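Local coordinates for L-methionine gamma-lyase (Fusobacterium nucleatum subsp. nucleatum, PDB 6LXU), which is a pyridoxal-phosphate-dependent enzyme of the Cys/Met metabolism family, with four protein chains in its assembly, at residues 145-150 against 173-178; 167-172 against 199-204. All blocks are in the same frame, centred on the assembly; numbering follows the deposited sequence.

Contact 1: residues 145-150 against 173-178; sequences NAMKKN and SKIAHT
M147 and A176 are where the two backbones come nearest, with 7.3 Å from CA to CA. M147 is the first residue to leave helical geometry after helix 140-146. A176 lies in the C-terminal part of helix 169-176. Both helices belong to neighbouring beta-alpha-beta crossovers of the parallel sheet region: the first leads into strand 151-157, the second into strand 183-187. Within this alpha/beta core, the contact therefore joins the residue that follows helix 140-146 to the C-terminal part of helix 169-176.

M147 carries the contact. Its side chain starts toward A176 and then curls, being bent at both chi2 (-64°) and chi3 (-62°). This turns the thioether over the backbone of A176, so backbone atoms meet it as well as side chains. SD is 4.1 Å from A176 CA. CE is 3.5 Å from A176 O, in van der Waals contact. Higher up the chain, M147 CG rests against I175 CG2 at 4.2 Å. The CB of A176 points away from M147, and its methyl packs on T182 and V184. I175 also packs on helix 140-146. M147 touches N179, whose ND2 donates to K149 O, a polar link between the two loops.

No hydrogen bond crosses between the segments. Within 173-178, I175 O accepts from two donors of one residue: T178 N at 3.2 Å, and T178 OG1 at 2.7 Å, the latter nearly in line with the carbonyl (161° at the oxygen).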
loop_
_atom_site.group_PDB
_atom_site.type_symbol
_atom_site.label_atom_id
_atom_site.label_comp_id
_atom_site.label_asym_id
_atom_site.label_seq_id
_atom_site.Cartn_x
_atom_site.Cartn_y
_atom_site.Cartn_z
ATOM N N ASN A 145 3.413 -49.693 7.320
ATOM C CA ASN A 145 2.488 -50.360 8.250
ATOM C C ASN A 145 1.252 -49.515 8.586
ATOM O O ASN A 145 0.210 -50.073 8.913
ATOM C CB ASN A 145 3.210 -50.759 9.548
ATOM C CG ASN A 145 4.221 -51.879 9.346
ATOM O OD1 ASN A 145 4.196 -52.598 8.340
ATOM N ND2 ASN A 145 5.123 -52.028 10.307
ATOM N N ALA A 146 1.367 -48.181 8.505
ATOM C CA ALA A 146 0.242 -47.268 8.773
ATOM C C ALA A 146 -0.724 -47.107 7.605
ATOM O O ALA A 146 -1.851 -46.638 7.810
ATOM C CB ALA A 146 0.768 -45.903 9.187
ATOM N N MET A 147 -0.313 -47.455 6.387
ATOM C CA MET A 147 -1.168 -47.313 5.208
ATOM C C MET A 147 -2.424 -48.167 5.332
ATOM O O MET A 147 -2.347 -49.328 5.762
ATOM C CB MET A 147 -0.419 -47.694 3.922
ATOM C CG MET A 147 0.668 -46.709 3.496
ATOM S SD MET A 147 0.079 -45.058 3.062
ATOM C CE MET A 147 -0.977 -45.426 1.663
ATOM N N LYS A 148 -3.566 -47.596 4.959
ATOM C CA LYS A 148 -4.846 -48.312 4.935
ATOM C C LYS A 148 -5.535 -48.055 3.617
ATOM O O LYS A 148 -5.177 -47.126 2.876
ATOM C CB LYS A 148 -5.739 -47.857 6.088
ATOM C CG LYS A 148 -5.111 -48.072 7.446
ATOM C CD LYS A 148 -6.138 -48.081 8.558
ATOM C CE LYS A 148 -6.782 -46.723 8.742
ATOM N NZ LYS A 148 -7.823 -46.759 9.799
ATOM N N LYS A 149 -6.558 -48.851 3.315
ATOM C CA LYS A 149 -7.308 -48.672 2.087
ATOM C C LYS A 149 -7.892 -47.257 1.957
ATOM O O LYS A 149 -7.964 -46.725 0.859
ATOM C CB LYS A 149 -8.441 -49.696 1.994
ATOM C CG LYS A 149 -9.138 -49.708 0.647
ATOM C CD LYS A 149 -10.189 -50.803 0.572
ATOM C CE LYS A 149 -10.705 -50.982 -0.845
ATOM N NZ LYS A 149 -9.706 -51.644 -1.734
ATOM N N ASN A 150 -8.326 -46.689 3.082
ATOM C CA ASN A 150 -8.926 -45.350 3.106
ATOM C C ASN A 150 -7.924 -44.219 3.387
ATOM O O ASN A 150 -8.349 -43.084 3.633
ATOM C CB ASN A 150 -10.098 -45.293 4.106
ATOM C CG ASN A 150 -9.660 -45.487 5.532
ATOM O OD1 ASN A 150 -8.762 -46.280 5.811
ATOM N ND2 ASN A 150 -10.285 -44.767 6.452
ATOM N N SER A 173 6.914 -41.188 -0.979
ATOM C CA SER A 173 5.905 -41.050 -2.004
ATOM C C SER A 173 5.623 -42.384 -2.687
ATOM O O SER A 173 4.482 -42.670 -3.001
ATOM C CB SER A 173 6.287 -40.005 -3.046
ATOM O OG SER A 173 6.336 -38.698 -2.453
ATOM N N LYS A 174 6.670 -43.181 -2.916
ATOM C CA LYS A 174 6.473 -44.533 -3.482
ATOM C C LYS A 174 5.629 -45.396 -2.571
ATOM O O LYS A 174 4.738 -46.110 -3.052
ATOM C CB LYS A 174 7.816 -45.202 -3.764
ATOM C CG LYS A 174 8.502 -44.594 -4.961
ATOM C CD LYS A 174 9.897 -45.143 -5.095
ATOM C CE LYS A 174 10.588 -44.544 -6.289
ATOM N NZ LYS A 174 11.987 -44.997 -6.360
ATOM N N ILE A 175 5.864 -45.318 -1.268
ATOM C CA ILE A 175 5.055 -46.078 -0.302
ATOM C C ILE A 175 3.608 -45.614 -0.338
ATOM O O ILE A 175 2.678 -46.418 -0.414
ATOM C CB ILE A 175 5.629 -45.965 1.119
ATOM C CG1 ILE A 175 6.984 -46.675 1.168
ATOM C CG2 ILE A 175 4.678 -46.545 2.168
ATOM C CD1 ILE A 175 7.825 -46.325 2.357
ATOM N N ALA A 176 3.398 -44.298 -0.273
ATOM C CA ALA A 176 2.039 -43.746 -0.318
ATOM C C ALA A 176 1.278 -44.175 -1.569
ATOM O O ALA A 176 0.094 -44.523 -1.503
ATOM C CB ALA A 176 2.102 -42.229 -0.240
ATOM N N HIS A 177 1.974 -44.151 -2.701
ATOM C CA HIS A 177 1.354 -44.403 -3.983
ATOM C C HIS A 177 1.072 -45.880 -4.279
ATOM O O HIS A 177 0.469 -46.178 -5.305
ATOM C CB HIS A 177 2.166 -43.759 -5.097
ATOM C CG HIS A 177 2.052 -42.262 -5.110
ATOM N ND1 HIS A 177 3.085 -41.440 -5.505
ATOM C CD2 HIS A 177 1.029 -41.443 -4.752
ATOM C CE1 HIS A 177 2.691 -40.180 -5.409
ATOM N NE2 HIS A 177 1.455 -40.152 -4.957
ATOM N N THR A 178 1.415 -46.764 -3.352
ATOM C CA THR A 178 0.918 -48.146 -3.429
ATOM C C THR A 178 -0.604 -48.182 -3.282
ATOM O O THR A 178 -1.238 -49.150 -3.714
ATOM C CB THR A 178 1.550 -49.078 -2.381
ATOM O OG1 THR A 178 1.254 -48.626 -1.060
ATOM C CG2 THR A 178 3.057 -49.184 -2.564
#

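Contact 2: residues 167-172 against 199-204; sequences VDLEAL and LKLGVD
L201 sets its CG anti to the carbonyl carbon, chi1 -54°, and this sends CD1 across to L169 CB at 4.0 Å. E170 does otherwise: CG is anti to its backbone N, chi1 -177°, which brings CG within 3.8 Å of L201 O. The rest of the chain runs on extended, and its carboxylate goes on to K174 NZ in a salt bridge.

The contact lays the first turn of helix 169-176 against the loop that leads into strand 205-209, in the large alpha/beta domain usual for fold-type I PLP enzymes. The chains come close at E170 and L201, with 4.9 Å between their CA atoms. These close backbones leave E170 CB and L201 CB 4.1 Å apart. V203 adds to the apolar side, its CG2 lying 4.5 Å from L169 CB. L169 and V203 both touch V186 of strand 183-187, so these apolar groups pack down on the sheet.

D168 is the N-cap of the helix. Its OD1 accepts from A171 N at 3.0 Å, and the donor sits above the carboxylate plane. The L169 N-H and the V167 carbonyl both bond to the side-chain amide of Q307 on helix 301-307, a second tie at this helix start.

The polar part is made by the backbone. E170 CA-H points at L201 O, a C-H...O contact with 154° at the hydrogen. E170 O and L201 O are both acceptors and cannot bond each other. One water donates to each, at 2.9 Å to E170 O and 2.8 Å to L201 O. The water supplies both hydrogens of this bridge, since no direct hydrogen bond joins the segments.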
loop_
_atom_site.group_PDB
_atom_site.type_symbol
_atom_site.label_atom_id
_atom_site.label_comp_id
_atom_site.label_asym_id
_atom_site.label_seq_id
_atom_site.Cartn_x
_atom_site.Cartn_y
_atom_site.Cartn_z
ATOM N N VAL A 167 13.318 -36.400 6.142
ATOM C CA VAL A 167 12.632 -37.618 5.681
ATOM C C VAL A 167 12.733 -37.679 4.166
ATOM O O VAL A 167 12.889 -36.657 3.495
ATOM C CB VAL A 167 11.174 -37.733 6.186
ATOM C CG1 VAL A 167 11.120 -37.559 7.703
ATOM C CG2 VAL A 167 10.251 -36.749 5.501
ATOM N N ASP A 168 12.669 -38.904 3.635
ATOM C CA ASP A 168 12.973 -39.170 2.230
ATOM C C ASP A 168 11.713 -39.043 1.396
ATOM O O ASP A 168 10.877 -39.954 1.373
ATOM C CB ASP A 168 13.573 -40.573 2.103
ATOM C CG ASP A 168 14.171 -40.854 0.734
ATOM O OD1 ASP A 168 13.584 -40.434 -0.275
ATOM O OD2 ASP A 168 15.225 -41.535 0.689
ATOM N N LEU A 169 11.563 -37.915 0.704
ATOM C CA LEU A 169 10.325 -37.628 -0.008
ATOM C C LEU A 169 10.035 -38.619 -1.129
ATOM O O LEU A 169 8.894 -39.021 -1.309
ATOM C CB LEU A 169 10.351 -36.210 -0.551
ATOM C CG LEU A 169 10.405 -35.107 0.518
ATOM C CD1 LEU A 169 10.419 -33.755 -0.175
ATOM C CD2 LEU A 169 9.217 -35.215 1.463
ATOM N N GLU A 170 11.060 -38.951 -1.911
ATOM C CA GLU A 170 10.860 -39.891 -3.019
ATOM C C GLU A 170 10.439 -41.272 -2.509
ATOM O O GLU A 170 9.502 -41.882 -3.035
ATOM C CB GLU A 170 12.115 -39.994 -3.870
ATOM C CG GLU A 170 11.915 -40.910 -5.069
ATOM C CD GLU A 170 13.127 -41.094 -5.938
ATOM O OE1 GLU A 170 14.139 -40.385 -5.782
ATOM O OE2 GLU A 170 13.048 -42.025 -6.802
ATOM N N ALA A 171 11.122 -41.747 -1.494
ATOM C CA ALA A 171 10.838 -43.072 -0.943
ATOM C C ALA A 171 9.459 -43.129 -0.303
ATOM O O ALA A 171 8.682 -44.070 -0.536
ATOM C CB ALA A 171 11.893 -43.458 0.064
ATOM N N LEU A 172 9.115 -42.089 0.467
ATOM C CA LEU A 172 7.805 -42.045 1.108
ATOM C C LEU A 172 6.682 -41.930 0.096
ATOM O O LEU A 172 5.615 -42.510 0.282
ATOM C CB LEU A 172 7.745 -40.882 2.108
ATOM C CG LEU A 172 8.584 -41.097 3.362
ATOM C CD1 LEU A 172 8.837 -39.789 4.093
ATOM C CD2 LEU A 172 7.895 -42.096 4.281
ATOM N N LEU A 199 7.774 -31.999 -6.215
ATOM C CA LEU A 199 7.003 -32.550 -7.332
ATOM C C LEU A 199 7.881 -33.389 -8.256
ATOM O O LEU A 199 7.402 -34.372 -8.839
ATOM C CB LEU A 199 6.321 -31.437 -8.127
ATOM C CG LEU A 199 5.335 -30.572 -7.328
ATOM C CD1 LEU A 199 4.768 -29.489 -8.219
ATOM C CD2 LEU A 199 4.208 -31.383 -6.700
ATOM N N LYS A 200 9.160 -33.055 -8.346
ATOM C CA LYS A 200 10.092 -33.830 -9.180
ATOM C C LYS A 200 10.432 -35.181 -8.568
ATOM O O LYS A 200 11.018 -36.038 -9.257
ATOM C CB LYS A 200 11.354 -33.010 -9.449
ATOM C CG LYS A 200 11.050 -31.687 -10.139
ATOM C CD LYS A 200 12.301 -30.926 -10.535
ATOM C CE LYS A 200 12.948 -31.511 -11.779
ATOM N NZ LYS A 200 13.990 -30.607 -12.321
ATOM N N LEU A 201 10.066 -35.391 -7.302
ATOM C CA LEU A 201 10.303 -36.635 -6.576
ATOM C C LEU A 201 9.054 -37.507 -6.475
ATOM O O LEU A 201 9.083 -38.528 -5.803
ATOM C CB LEU A 201 10.847 -36.316 -5.178
ATOM C CG LEU A 201 12.093 -35.421 -5.188
ATOM C CD1 LEU A 201 12.500 -35.101 -3.761
ATOM C CD2 LEU A 201 13.259 -36.046 -5.939
ATOM N N GLY A 202 7.972 -37.108 -7.134
ATOM C CA GLY A 202 6.720 -37.871 -7.141
ATOM C C GLY A 202 5.648 -37.377 -6.187
ATOM O O GLY A 202 4.599 -37.991 -6.092
ATOM N N VAL A 203 5.886 -36.265 -5.486
ATOM C CA VAL A 203 4.879 -35.691 -4.582
ATOM C C VAL A 203 3.736 -35.112 -5.417
ATOM O O VAL A 203 3.947 -34.637 -6.518
ATOM C CB VAL A 203 5.562 -34.629 -3.699
ATOM C CG1 VAL A 203 4.573 -33.768 -2.922
ATOM C CG2 VAL A 203 6.559 -35.313 -2.776
ATOM N N ASP A 204 2.506 -35.164 -4.895
ATOM C CA ASP A 204 1.358 -34.645 -5.628
ATOM C C ASP A 204 1.111 -33.143 -5.435
ATOM O O ASP A 204 0.737 -32.476 -6.378
ATOM C CB ASP A 204 0.103 -35.398 -5.226
ATOM C CG ASP A 204 0.191 -36.865 -5.564
ATOM O OD1 ASP A 204 0.102 -37.194 -6.765
ATOM O OD2 ASP A 204 0.377 -37.671 -4.646
HETATM O O HOH W 1 8.275 -41.160 -5.604
#

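Overall arrangement
Contacts 1 and 2 share helix 169-176: its start packs in contact 2 and its C-terminal part in contact 1. Their centres are about 13 Å apart, and they also touch. H177 NE2 lies 2.7 Å from D204 OD2, a probable hydrogen bond. S173 OG packs 3.4 Å from V203 CG2. The carboxylate of D204 has a second partner, R228, in a salt bridge through OD1. The probable bond from H177 would then link contact 1 to an aspartate already held on its other oxygen. Segment 199-204 precedes K212, the lysine modified by the PLP cofactor in this entry, by eight residues. Neither contact includes K212.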